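Nitrogenase iron-molybdenum cofactor biosynthesis protein NifB (PDB 7JMA) probably carries out the radical SAM-dependent carbide insertion that couples two [4Fe-4S] clusters into the [8Fe-9S-C] precursor of the nitrogenase iron-molybdenum cofactor. Local coordinates at residues 121-126 and 182-187; 91-94 and 98-101; 152-157 and 171-176; 101-106 and 127-132. One frame throughout, in Å; residues are numbered along the deposited sequence.

How the interactions relate
Following the chain from its N terminus, interaction 2 comes first and closes a short local loop, bending 91-94 back onto the start of helix 96-108. The same helix then opens interaction 4, which reaches helix 123-132 after the chain has passed through strand 113-118; the two contacts share Phe101. Interaction 1 starts before interaction 4 has closed, so these two cross, and its long loop ends only at the last turn of helix 166-186. Interaction 3 lies wholly within that loop, joining strand 154-159 of the small antiparallel sheet to the same helix. Together they link three helices flanking the parallel sheet to one another and to the antiparallel sheet.

Interaction 1. Residues 121-126 and 182-187; sequences LLLPDR and EKLAER
Lys183 reaches from the last turns of helix 166-186 to the first turn of helix 123-132 and gives its ammonium group to the carbonyl oxygen of Pro124, with NZ and O 3.1 Å apart. The lysine chain leaves its helix with CG beside the backbone N (chi1 -76°) and bends twice near its end, at chi3 and chi4. These bends carry CD to 3.8 Å from Pro124 CA and CE along the carbonyl before NZ closes on the oxygen. The donor sits slightly tilted from the carbonyl plane and the C=O...N angle is 133°. A kink in helix 123-132 leaves Asp128 N without its bond to the turn before, where Pro124 O would be the regular acceptor, which probably leaves this oxygen available to the lysine.

The apolar half of the contact belongs to Leu123 and Leu184, two buried side chains that cross at about a right angle. Leu184 CD1 fits between the two methyls of Leu123, 3.8 Å from CD1 and 3.8 Å from CD2. On the helix end behind Lys183, Arg187 NH1 bonds to Lys183 O at 2.7 Å and to Glu186 OE1 at 2.8 Å, while its NH2 forms a salt bridge with Asp128.

The contact joins two helices that flank the parallel sheet of the radical SAM fold. Around it, Leu184 also packs on Ala127 and Leu130 one and two turns further along helix 123-132. Leu123 touches Leu93 in the loop after strand 83-86, and Pro124 rests against Asn176 of helix 166-186.

Interaction 2. Residues 91-94 and 98-101; sequences DALA and TFEF
Thr98 and Ala92 make the tight part of this contact: the threonine hydroxyl donates to the alanine carbonyl, with OG1 and O only 2.7 Å apart. The donor lies in the carbonyl plane on a lone pair, at a C=O...O angle of 127°. The first torsion of Thr98 (chi1 -60°) sets OG1 beside its own backbone N and swings it to the oxygen. The rest of the side chain gathers round the same acceptor, with Thr98 CB at 3.2 Å from Ala92 O and CG2 a little further off.

Beyond this bond the fit is looser. Ala92 CB comes no nearer than 4.1 Å to Thr98 OG1. Phe99 meets Leu93 in two ways: its CE2 edge points at Leu93 O, 3.7 Å away and near the ring plane, and its CZ touches Leu93 CD2 at 3.8 Å. The looser part does not open to solvent either, since all four touching residues are buried. Met116 of strand 113-118 lies against Ala92, Leu93 and Thr98, and Leu130 of helix 123-132 lies against Leu93 and Phe99.

The loop is also shaped from within. Asp91 OD2 accepts from Leu93 N at 3.0 Å, an Asx turn, and the same carboxylate binds Thr118 and the backbone N of Asn119, tying the turn to the end of strand 113-118. Leu93 lies about 10 Å, side chain to side chain, from Cys38, a ligand of a [4Fe-4S] cluster in another structure of this protein.

Chemically, one hydroxyl satisfies a buried main-chain oxygen in an otherwise apolar setting, while the ring edge, probably slightly positive, faces the next carbonyl for at most a weak attraction.

Interaction 3. Residues 152-157 and 171-176; sequences KIYSFV and EVLSRN
Leu173 projects as a knob from helix 166-186 onto the broad ring of Tyr154 in strand 154-159, where the small antiparallel sheet of this radical SAM fold packs against the helix. The chain turns a corner at Ser155, so Tyr154 and Val157 lie to either side of the bend, yet both direct their side chains at the helix. Between them they form a shallow hollow that receives Leu173, the residue with the most surface buried here.

The leucine fills that hollow with two parts. Its CB meets Val157 CG2 at 4.2 Å, and its CD2 lies over the tyrosine ring in a CH-pi contact, 3.5 Å from the centroid and 17° off the normal. With CG anti to the backbone N (chi1 174°), the branch is placed toward the ring, and the two side chains cross at about a right angle. From the opposite face Ile153 CG2 lies 3.6 Å above the ring plane, so the ring is sandwiched between two aliphatic branches. Beside the main knob, Val172 adds a lower bump: its CG1 approaches Val157 CG1 at 4.5 Å, a light touch.

The ring is held at its far end too, where Tyr154 OH hydrogen-bonds with Asn143 ND2. It also packs on Cys42, their side chains about 4 Å apart; that cysteine binds a [4Fe-4S] cluster in another structure of this protein, so the contact backs onto a cluster-binding strand. No hydrogen bond joins the two segments.

Leu173 CD2 sits off-centre toward the hydroxyl half of the ring, and its closest carbon is Tyr154 CE2, at 3.4 Å.

Interaction 4. Residues 101-106 and 127-132; sequences FFKKAS and ADELAE
Glu129 and Lys103 meet across two consecutive helices, 96-108 and 123-132, that flank the parallel sheet of the radical SAM fold. The contact is a slight one at the surface, burying 59 Å² in all, and the two side chains cross at about a right angle.

Glu129 can be followed outward. Its CB makes no contact with the facing segment, and CG leaves anti to the backbone N (chi1 -175°), which starts the chain toward the neighbouring helix. From there it stays extended (chi2 171°), and CD passes against the ring of Phe99, one turn before Lys103. The two carboxylate oxygens have different partners: OE2 turns back to form a salt bridge with Arg126 of its own helix, the stronger partner, and OE1 faces the lysine. Lys103 answers with a chain extended as far as CE, its last torsion turning NZ aside, its side chain also touching Leu133.

With the arginine engaged on the other oxygen, the lysine probably adds only a modest electrostatic attraction. No hydrogen bond joins the two segments; the pairing is a long salt bridge, with Lys103 NZ 3.9 Å from Glu129 OE1.

Interaction 1. Residues 121-126 and 182-187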
loop_
_atom_site.group_PDB
_atom_site.type_symbol
_atom_site.label_atom_id
_atom_site.label_comp_id
_atom_site.label_asym_id
_atom_site.label_seq_id
_atom_site.Cartn_x
_atom_site.Cartn_y
_atom_site.Cartn_z
ATOM N N LEU A 121 4.907 -3.045 5.987
ATOM C CA LEU A 121 5.931 -3.549 6.895
ATOM C C LEU A 121 5.611 -3.224 8.351
ATOM O O LEU A 121 5.811 -4.061 9.239
ATOM C CB LEU A 121 7.302 -2.968 6.525
ATOM C CG LEU A 121 8.447 -3.478 7.399
ATOM C CD1 LEU A 121 8.709 -4.982 7.251
ATOM C CD2 LEU A 121 9.731 -2.693 7.032
ATOM N N LEU A 122 5.104 -2.021 8.618
ATOM C CA LEU A 122 4.826 -1.579 9.984
ATOM C C LEU A 122 3.383 -1.813 10.397
ATOM O O LEU A 122 2.974 -1.338 11.467
ATOM C CB LEU A 122 5.152 -0.091 10.137
ATOM C CG LEU A 122 6.651 0.163 10.052
ATOM C CD1 LEU A 122 6.933 1.652 9.912
ATOM C CD2 LEU A 122 7.311 -0.411 11.297
ATOM N N LEU A 123 2.600 -2.505 9.572
ATOM C CA LEU A 123 1.185 -2.697 9.901
ATOM C C LEU A 123 0.954 -3.455 11.195
ATOM O O LEU A 123 0.066 -3.045 11.963
ATOM C CB LEU A 123 0.454 -3.410 8.760
ATOM C CG LEU A 123 -0.089 -2.458 7.705
ATOM C CD1 LEU A 123 -0.760 -3.255 6.592
ATOM C CD2 LEU A 123 -1.066 -1.461 8.343
ATOM N N PRO A 124 1.651 -4.552 11.493
ATOM C CA PRO A 124 1.397 -5.202 12.786
ATOM C C PRO A 124 1.592 -4.262 13.961
ATOM O O PRO A 124 0.809 -4.293 14.918
ATOM C CB PRO A 124 2.398 -6.360 12.794
ATOM C CG PRO A 124 2.584 -6.680 11.344
ATOM C CD PRO A 124 2.621 -5.320 10.690
ATOM N N ASP A 125 2.591 -3.384 13.893
ATOM C CA ASP A 125 2.849 -2.473 14.996
ATOM C C ASP A 125 1.919 -1.265 15.012
ATOM O O ASP A 125 1.751 -0.654 16.069
ATOM C CB ASP A 125 4.304 -2.006 14.946
ATOM C CG ASP A 125 5.280 -3.164 14.838
ATOM O OD1 ASP A 125 5.306 -4.004 15.764
ATOM O OD2 ASP A 125 6.017 -3.235 13.830
ATOM N N ARG A 126 1.312 -0.901 13.880
ATOM C CA ARG A 126 0.512 0.320 13.820
ATOM C C ARG A 126 -0.968 0.084 13.568
ATOM O O ARG A 126 -1.738 1.054 13.592
ATOM C CB ARG A 126 1.045 1.261 12.732
ATOM C CG ARG A 126 2.458 1.688 12.958
ATOM C CD ARG A 126 2.569 2.571 14.196
ATOM N NE ARG A 126 3.753 3.419 14.137
ATOM C CZ ARG A 126 3.864 4.607 14.725
ATOM N NH1 ARG A 126 2.854 5.108 15.429
ATOM N NH2 ARG A 126 4.991 5.299 14.608
ATOM N N GLU A 182 -4.569 -8.873 7.941
ATOM C CA GLU A 182 -5.605 -9.457 8.792
ATOM C C GLU A 182 -5.887 -8.576 10.002
ATOM O O GLU A 182 -7.031 -8.488 10.447
ATOM C CB GLU A 182 -5.254 -10.881 9.225
ATOM C CG GLU A 182 -3.836 -11.256 9.385
ATOM C CD GLU A 182 -3.674 -12.762 9.571
ATOM O OE1 GLU A 182 -2.845 -13.372 8.862
ATOM O OE2 GLU A 182 -4.390 -13.337 10.420
ATOM N N LYS A 183 -4.874 -7.890 10.529
ATOM C CA LYS A 183 -5.110 -6.996 11.661
ATOM C C LYS A 183 -5.975 -5.807 11.273
ATOM O O LYS A 183 -6.809 -5.362 12.070
ATOM C CB LYS A 183 -3.774 -6.506 12.228
ATOM C CG LYS A 183 -3.069 -7.575 13.070
ATOM C CD LYS A 183 -1.804 -7.032 13.742
ATOM C CE LYS A 183 -2.136 -6.271 15.012
ATOM N NZ LYS A 183 -1.113 -6.500 16.069
ATOM N N LEU A 184 -5.758 -5.245 10.080
ATOM C CA LEU A 184 -6.640 -4.183 9.602
ATOM C C LEU A 184 -8.050 -4.712 9.389
ATOM O O LEU A 184 -9.031 -4.110 9.844
ATOM C CB LEU A 184 -6.138 -3.616 8.281
ATOM C CG LEU A 184 -4.819 -2.847 8.369
ATOM C CD1 LEU A 184 -4.474 -2.412 6.961
ATOM C CD2 LEU A 184 -4.947 -1.665 9.315
ATOM N N ALA A 185 -8.165 -5.812 8.647
ATOM C CA ALA A 185 -9.483 -6.319 8.272
ATOM C C ALA A 185 -10.339 -6.634 9.492
ATOM O O ALA A 185 -11.559 -6.412 9.467
ATOM C CB ALA A 185 -9.334 -7.563 7.391
ATOM N N GLU A 186 -9.736 -7.193 10.554
ATOM C CA GLU A 186 -10.533 -7.568 11.720
ATOM C C GLU A 186 -11.016 -6.346 12.492
ATOM O O GLU A 186 -11.963 -6.450 13.281
ATOM C CB GLU A 186 -9.743 -8.514 12.620
ATOM C CG GLU A 186 -8.584 -7.899 13.346
ATOM C CD GLU A 186 -7.663 -8.953 13.954
ATOM O OE1 GLU A 186 -6.736 -8.576 14.705
ATOM O OE2 GLU A 186 -7.867 -10.160 13.680
ATOM N N ARG A 187 -10.405 -5.190 12.254
ATOM C CA ARG A 187 -10.816 -3.928 12.849
ATOM C C ARG A 187 -11.775 -3.139 11.969
ATOM O O ARG A 187 -12.145 -2.017 12.329
ATOM C CB ARG A 187 -9.574 -3.082 13.177
ATOM C CG ARG A 187 -8.831 -3.583 14.393
ATOM C CD ARG A 187 -7.352 -3.228 14.382
ATOM N NE ARG A 187 -6.692 -3.737 15.584
ATOM C CZ ARG A 187 -6.211 -4.972 15.715
ATOM N NH1 ARG A 187 -6.299 -5.840 14.713
ATOM N NH2 ARG A 187 -5.633 -5.343 16.855
#

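Interaction 2. Residues 91-94 and 98-101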
loop_
_atom_site.group_PDB
_atom_site.type_symbol
_atom_site.label_atom_id
_atom_site.label_comp_id
_atom_site.label_asym_id
_atom_site.label_seq_id
_atom_site.Cartn_x
_atom_site.Cartn_y
_atom_site.Cartn_z
ATOM N N ASP A 91 6.865 5.828 2.649
ATOM C CA ASP A 91 5.804 4.994 3.212
ATOM C C ASP A 91 5.083 5.741 4.320
ATOM O O ASP A 91 5.705 6.166 5.289
ATOM C CB ASP A 91 6.326 3.684 3.795
ATOM C CG ASP A 91 5.176 2.727 4.114
ATOM O OD1 ASP A 91 4.669 2.103 3.168
ATOM O OD2 ASP A 91 4.766 2.637 5.285
ATOM N N ALA A 92 3.752 5.760 4.246
ATOM C CA ALA A 92 2.987 6.514 5.233
ATOM C C ALA A 92 3.300 6.080 6.664
ATOM O O ALA A 92 3.385 6.923 7.563
ATOM C CB ALA A 92 1.493 6.355 4.951
ATOM N N LEU A 93 3.455 4.765 6.908
ATOM C CA LEU A 93 3.613 4.299 8.290
ATOM C C LEU A 93 4.975 4.615 8.889
ATOM O O LEU A 93 5.139 4.547 10.116
ATOM C CB LEU A 93 3.382 2.790 8.377
ATOM C CG LEU A 93 1.982 2.274 8.050
ATOM C CD1 LEU A 93 1.935 0.756 8.197
ATOM C CD2 LEU A 93 0.938 2.963 8.947
ATOM N N ALA A 94 5.955 4.946 8.065
ATOM C CA ALA A 94 7.323 5.167 8.515
ATOM C C ALA A 94 7.580 6.605 8.944
ATOM O O ALA A 94 8.747 6.998 9.120
ATOM C CB ALA A 94 8.283 4.765 7.392
ATOM N N THR A 98 2.491 11.418 9.555
ATOM C CA THR A 98 1.253 10.766 9.133
ATOM C C THR A 98 0.247 10.679 10.268
ATOM O O THR A 98 -0.930 11.007 10.098
ATOM C CB THR A 98 1.567 9.366 8.610
ATOM O OG1 THR A 98 2.460 9.483 7.493
ATOM C CG2 THR A 98 0.288 8.649 8.195
ATOM N N PHE A 99 0.691 10.205 11.432
ATOM C CA PHE A 99 -0.220 10.019 12.549
ATOM C C PHE A 99 -0.605 11.352 13.178
ATOM O O PHE A 99 -1.739 11.503 13.644
ATOM C CB PHE A 99 0.412 9.076 13.575
ATOM C CG PHE A 99 0.821 7.747 12.991
ATOM C CD1 PHE A 99 -0.072 6.687 12.958
ATOM C CD2 PHE A 99 2.079 7.576 12.440
ATOM C CE1 PHE A 99 0.299 5.471 12.408
ATOM C CE2 PHE A 99 2.452 6.370 11.891
ATOM C CZ PHE A 99 1.564 5.322 11.867
ATOM N N GLU A 100 0.307 12.333 13.186
ATOM C CA GLU A 100 -0.069 13.664 13.661
ATOM C C GLU A 100 -1.153 14.264 12.775
ATOM O O GLU A 100 -2.108 14.878 13.271
ATOM C CB GLU A 100 1.154 14.584 13.707
ATOM N N PHE A 101 -1.031 14.072 11.459
ATOM C CA PHE A 101 -2.018 14.602 10.525
ATOM C C PHE A 101 -3.378 13.946 10.723
ATOM O O PHE A 101 -4.405 14.630 10.776
ATOM C CB PHE A 101 -1.533 14.403 9.085
ATOM C CG PHE A 101 -2.572 14.723 8.045
ATOM C CD1 PHE A 101 -2.854 16.045 7.705
ATOM C CD2 PHE A 101 -3.282 13.706 7.418
ATOM C CE1 PHE A 101 -3.819 16.346 6.756
ATOM C CE2 PHE A 101 -4.248 13.995 6.466
ATOM C CZ PHE A 101 -4.519 15.320 6.134
#

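Interaction 3. Residues 152-157 and 171-176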
loop_
_atom_site.group_PDB
_atom_site.type_symbol
_atom_site.label_atom_id
_atom_site.label_comp_id
_atom_site.label_asym_id
_atom_site.label_seq_id
_atom_site.Cartn_x
_atom_site.Cartn_y
_atom_site.Cartn_z
ATOM N N LYS A 152 13.581 -11.417 -5.495
ATOM C CA LYS A 152 14.020 -10.730 -6.704
ATOM C C LYS A 152 13.381 -9.356 -6.864
ATOM O O LYS A 152 13.752 -8.612 -7.777
ATOM C CB LYS A 152 13.720 -11.602 -7.931
ATOM C CG LYS A 152 14.381 -12.978 -7.875
ATOM C CD LYS A 152 14.062 -13.815 -9.104
ATOM N N ILE A 153 12.443 -9.005 -5.988
ATOM C CA ILE A 153 11.733 -7.742 -6.062
ATOM C C ILE A 153 12.241 -6.723 -5.044
ATOM O O ILE A 153 12.214 -5.519 -5.322
ATOM C CB ILE A 153 10.217 -8.008 -5.874
ATOM C CG1 ILE A 153 9.677 -8.857 -7.032
ATOM C CG2 ILE A 153 9.425 -6.710 -5.741
ATOM C CD1 ILE A 153 8.251 -9.395 -6.807
ATOM N N TYR A 154 12.705 -7.160 -3.875
ATOM C CA TYR A 154 13.121 -6.253 -2.817
ATOM C C TYR A 154 14.605 -6.437 -2.555
ATOM O O TYR A 154 15.083 -7.569 -2.427
ATOM C CB TYR A 154 12.326 -6.495 -1.543
ATOM C CG TYR A 154 10.850 -6.314 -1.763
ATOM C CD1 TYR A 154 10.050 -7.399 -2.063
ATOM C CD2 TYR A 154 10.259 -5.049 -1.707
ATOM C CE1 TYR A 154 8.694 -7.258 -2.280
ATOM C CE2 TYR A 154 8.882 -4.894 -1.921
ATOM C CZ TYR A 154 8.113 -6.007 -2.215
ATOM O OH TYR A 154 6.756 -5.890 -2.441
ATOM N N SER A 155 15.324 -5.327 -2.466
ATOM C CA SER A 155 16.754 -5.458 -2.203
ATOM C C SER A 155 17.064 -5.410 -0.711
ATOM O O SER A 155 17.900 -6.184 -0.234
ATOM C CB SER A 155 17.545 -4.390 -2.963
ATOM O OG SER A 155 17.112 -3.097 -2.616
ATOM N N PHE A 156 16.398 -4.542 0.048
ATOM C CA PHE A 156 16.570 -4.564 1.494
ATOM C C PHE A 156 15.343 -3.971 2.174
ATOM O O PHE A 156 14.497 -3.316 1.554
ATOM C CB PHE A 156 17.864 -3.838 1.928
ATOM C CG PHE A 156 17.868 -2.349 1.677
ATOM C CD1 PHE A 156 18.448 -1.837 0.529
ATOM C CD2 PHE A 156 17.318 -1.460 2.608
ATOM C CE1 PHE A 156 18.491 -0.465 0.297
ATOM C CE2 PHE A 156 17.340 -0.092 2.371
ATOM C CZ PHE A 156 17.936 0.400 1.211
ATOM N N VAL A 157 15.277 -4.204 3.478
ATOM C CA VAL A 157 14.180 -3.779 4.327
ATOM C C VAL A 157 14.776 -3.304 5.640
ATOM O O VAL A 157 15.736 -3.896 6.142
ATOM C CB VAL A 157 13.189 -4.946 4.520
ATOM C CG1 VAL A 157 12.424 -4.824 5.798
ATOM C CG2 VAL A 157 12.276 -5.055 3.288
ATOM N N GLU A 171 11.116 -12.043 3.362
ATOM C CA GLU A 171 10.375 -12.862 4.313
ATOM C C GLU A 171 9.844 -12.017 5.467
ATOM O O GLU A 171 8.719 -12.227 5.938
ATOM C CB GLU A 171 11.260 -13.999 4.816
ATOM C CG GLU A 171 11.503 -15.056 3.743
ATOM C CD GLU A 171 12.513 -16.106 4.155
ATOM O OE1 GLU A 171 13.322 -15.840 5.075
ATOM O OE2 GLU A 171 12.491 -17.202 3.554
ATOM N N VAL A 172 10.636 -11.043 5.917
ATOM C CA VAL A 172 10.196 -10.124 6.962
ATOM C C VAL A 172 9.065 -9.233 6.450
ATOM O O VAL A 172 8.022 -9.087 7.106
ATOM C CB VAL A 172 11.391 -9.285 7.461
ATOM C CG1 VAL A 172 10.913 -8.164 8.395
ATOM C CG2 VAL A 172 12.420 -10.169 8.150
ATOM N N LEU A 173 9.247 -8.634 5.264
ATOM C CA LEU A 173 8.199 -7.793 4.687
ATOM C C LEU A 173 6.921 -8.599 4.485
ATOM O O LEU A 173 5.824 -8.157 4.854
ATOM C CB LEU A 173 8.658 -7.198 3.363
ATOM C CG LEU A 173 7.590 -6.427 2.591
ATOM C CD1 LEU A 173 7.020 -5.241 3.405
ATOM C CD2 LEU A 173 8.121 -5.956 1.256
ATOM N N SER A 174 7.050 -9.800 3.918
ATOM C CA SER A 174 5.861 -10.574 3.579
ATOM C C SER A 174 5.097 -10.979 4.828
ATOM O O SER A 174 3.863 -10.859 4.876
ATOM C CB SER A 174 6.244 -11.816 2.771
ATOM O OG SER A 174 5.075 -12.629 2.551
ATOM N N ARG A 175 5.806 -11.488 5.844
ATOM C CA ARG A 175 5.117 -11.871 7.075
ATOM C C ARG A 175 4.381 -10.685 7.686
ATOM O O ARG A 175 3.208 -10.798 8.083
ATOM C CB ARG A 175 6.099 -12.448 8.089
ATOM C CG ARG A 175 5.382 -13.237 9.167
ATOM C CD ARG A 175 6.114 -13.262 10.488
ATOM N NE ARG A 175 6.561 -11.928 10.880
ATOM C CZ ARG A 175 7.605 -11.699 11.670
ATOM N NH1 ARG A 175 8.304 -12.720 12.156
ATOM N NH2 ARG A 175 7.951 -10.452 11.975
ATOM N N ASN A 176 5.049 -9.527 7.741
ATOM C CA ASN A 176 4.447 -8.356 8.363
ATOM C C ASN A 176 3.262 -7.836 7.559
ATOM O O ASN A 176 2.215 -7.489 8.134
ATOM C CB ASN A 176 5.508 -7.263 8.533
ATOM C CG ASN A 176 6.409 -7.508 9.738
ATOM O OD1 ASN A 176 6.421 -8.598 10.305
ATOM N ND2 ASN A 176 7.167 -6.488 10.137
#

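Interaction 4. Residues 101-106 and 127-132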
loop_
_atom_site.group_PDB
_atom_site.type_symbol
_atom_site.label_atom_id
_atom_site.label_comp_id
_atom_site.label_asym_id
_atom_site.label_seq_id
_atom_site.Cartn_x
_atom_site.Cartn_y
_atom_site.Cartn_z
ATOM N N PHE A 101 -1.031 14.072 11.459
ATOM C CA PHE A 101 -2.018 14.602 10.525
ATOM C C PHE A 101 -3.378 13.946 10.723
ATOM O O PHE A 101 -4.405 14.630 10.776
ATOM C CB PHE A 101 -1.533 14.403 9.085
ATOM C CG PHE A 101 -2.572 14.723 8.045
ATOM C CD1 PHE A 101 -2.854 16.045 7.705
ATOM C CD2 PHE A 101 -3.282 13.706 7.418
ATOM C CE1 PHE A 101 -3.819 16.346 6.756
ATOM C CE2 PHE A 101 -4.248 13.995 6.466
ATOM C CZ PHE A 101 -4.519 15.320 6.134
ATOM N N PHE A 102 -3.419 12.611 10.807
ATOM C CA PHE A 102 -4.729 11.983 10.971
ATOM C C PHE A 102 -5.334 12.277 12.339
ATOM O O PHE A 102 -6.562 12.294 12.474
ATOM C CB PHE A 102 -4.637 10.478 10.712
ATOM C CG PHE A 102 -4.597 10.134 9.251
ATOM C CD1 PHE A 102 -5.625 10.528 8.406
ATOM C CD2 PHE A 102 -3.516 9.461 8.715
ATOM C CE1 PHE A 102 -5.586 10.238 7.054
ATOM C CE2 PHE A 102 -3.469 9.159 7.362
ATOM C CZ PHE A 102 -4.494 9.552 6.528
ATOM N N LYS A 103 -4.505 12.528 13.355
ATOM C CA LYS A 103 -5.046 12.963 14.641
ATOM C C LYS A 103 -5.809 14.272 14.485
ATOM O O LYS A 103 -6.944 14.406 14.957
ATOM C CB LYS A 103 -3.921 13.117 15.669
ATOM C CG LYS A 103 -3.456 11.823 16.313
ATOM C CD LYS A 103 -2.265 12.044 17.235
ATOM C CE LYS A 103 -1.976 10.813 18.080
ATOM N NZ LYS A 103 -0.559 10.375 17.938
ATOM N N LYS A 104 -5.207 15.244 13.795
ATOM C CA LYS A 104 -5.850 16.542 13.612
ATOM C C LYS A 104 -7.045 16.444 12.670
ATOM O O LYS A 104 -8.060 17.122 12.873
ATOM C CB LYS A 104 -4.835 17.551 13.073
ATOM C CG LYS A 104 -3.588 17.699 13.923
ATOM C CD LYS A 104 -2.542 18.543 13.206
ATOM C CE LYS A 104 -1.182 18.438 13.882
ATOM N NZ LYS A 104 -1.218 19.001 15.263
ATOM N N ALA A 105 -6.929 15.624 11.619
ATOM C CA ALA A 105 -8.025 15.484 10.666
ATOM C C ALA A 105 -9.248 14.859 11.320
ATOM O O ALA A 105 -10.383 15.144 10.916
ATOM C CB ALA A 105 -7.579 14.647 9.468
ATOM N N SER A 106 -9.027 14.010 12.324
ATOM C CA SER A 106 -10.121 13.431 13.098
ATOM C C SER A 106 -11.012 14.514 13.686
ATOM O O SER A 106 -12.245 14.412 13.659
ATOM C CB SER A 106 -9.547 12.562 14.217
ATOM O OG SER A 106 -9.332 11.238 13.767
ATOM N N ALA A 127 -1.390 -1.160 13.343
ATOM C CA ALA A 127 -2.775 -1.404 12.947
ATOM C C ALA A 127 -3.758 -0.879 13.986
ATOM O O ALA A 127 -4.754 -0.236 13.634
ATOM C CB ALA A 127 -2.996 -2.892 12.690
ATOM N N ASP A 128 -3.484 -1.108 15.273
ATOM C CA ASP A 128 -4.373 -0.603 16.316
ATOM C C ASP A 128 -4.503 0.911 16.248
ATOM O O ASP A 128 -5.605 1.459 16.362
ATOM C CB ASP A 128 -3.853 -1.017 17.690
ATOM C CG ASP A 128 -4.133 -2.462 18.004
ATOM O OD1 ASP A 128 -3.210 -3.157 18.484
ATOM O OD2 ASP A 128 -5.280 -2.899 17.779
ATOM N N GLU A 129 -3.379 1.604 16.068
ATOM C CA GLU A 129 -3.404 3.060 16.045
ATOM C C GLU A 129 -4.197 3.578 14.851
ATOM O O GLU A 129 -4.951 4.554 14.972
ATOM C CB GLU A 129 -1.970 3.582 16.008
ATOM C CG GLU A 129 -1.851 5.072 16.109
ATOM C CD GLU A 129 -0.409 5.511 16.281
ATOM O OE1 GLU A 129 -0.181 6.714 16.522
ATOM O OE2 GLU A 129 0.491 4.647 16.179
ATOM N N LEU A 130 -4.016 2.952 13.687
ATOM C CA LEU A 130 -4.754 3.342 12.488
ATOM C C LEU A 130 -6.248 3.311 12.737
ATOM O O LEU A 130 -6.967 4.252 12.385
ATOM C CB LEU A 130 -4.404 2.407 11.332
ATOM C CG LEU A 130 -2.976 2.567 10.839
ATOM C CD1 LEU A 130 -2.800 1.740 9.585
ATOM C CD2 LEU A 130 -2.729 4.039 10.593
ATOM N N ALA A 131 -6.727 2.219 13.340
ATOM C CA ALA A 131 -8.143 2.095 13.660
ATOM C C ALA A 131 -8.600 3.207 14.592
ATOM O O ALA A 131 -9.656 3.810 14.378
ATOM C CB ALA A 131 -8.409 0.730 14.291
ATOM N N GLU A 132 -7.812 3.495 15.630
ATOM C CA GLU A 132 -8.193 4.527 16.589
ATOM C C GLU A 132 -8.250 5.910 15.952
ATOM O O GLU A 132 -8.979 6.782 16.438
ATOM C CB GLU A 132 -7.221 4.525 17.770
ATOM C CG GLU A 132 -7.116 3.194 18.499
ATOM C CD GLU A 132 -6.308 3.285 19.783
ATOM O OE1 GLU A 132 -6.113 4.413 20.287
ATOM O OE2 GLU A 132 -5.859 2.231 20.287
#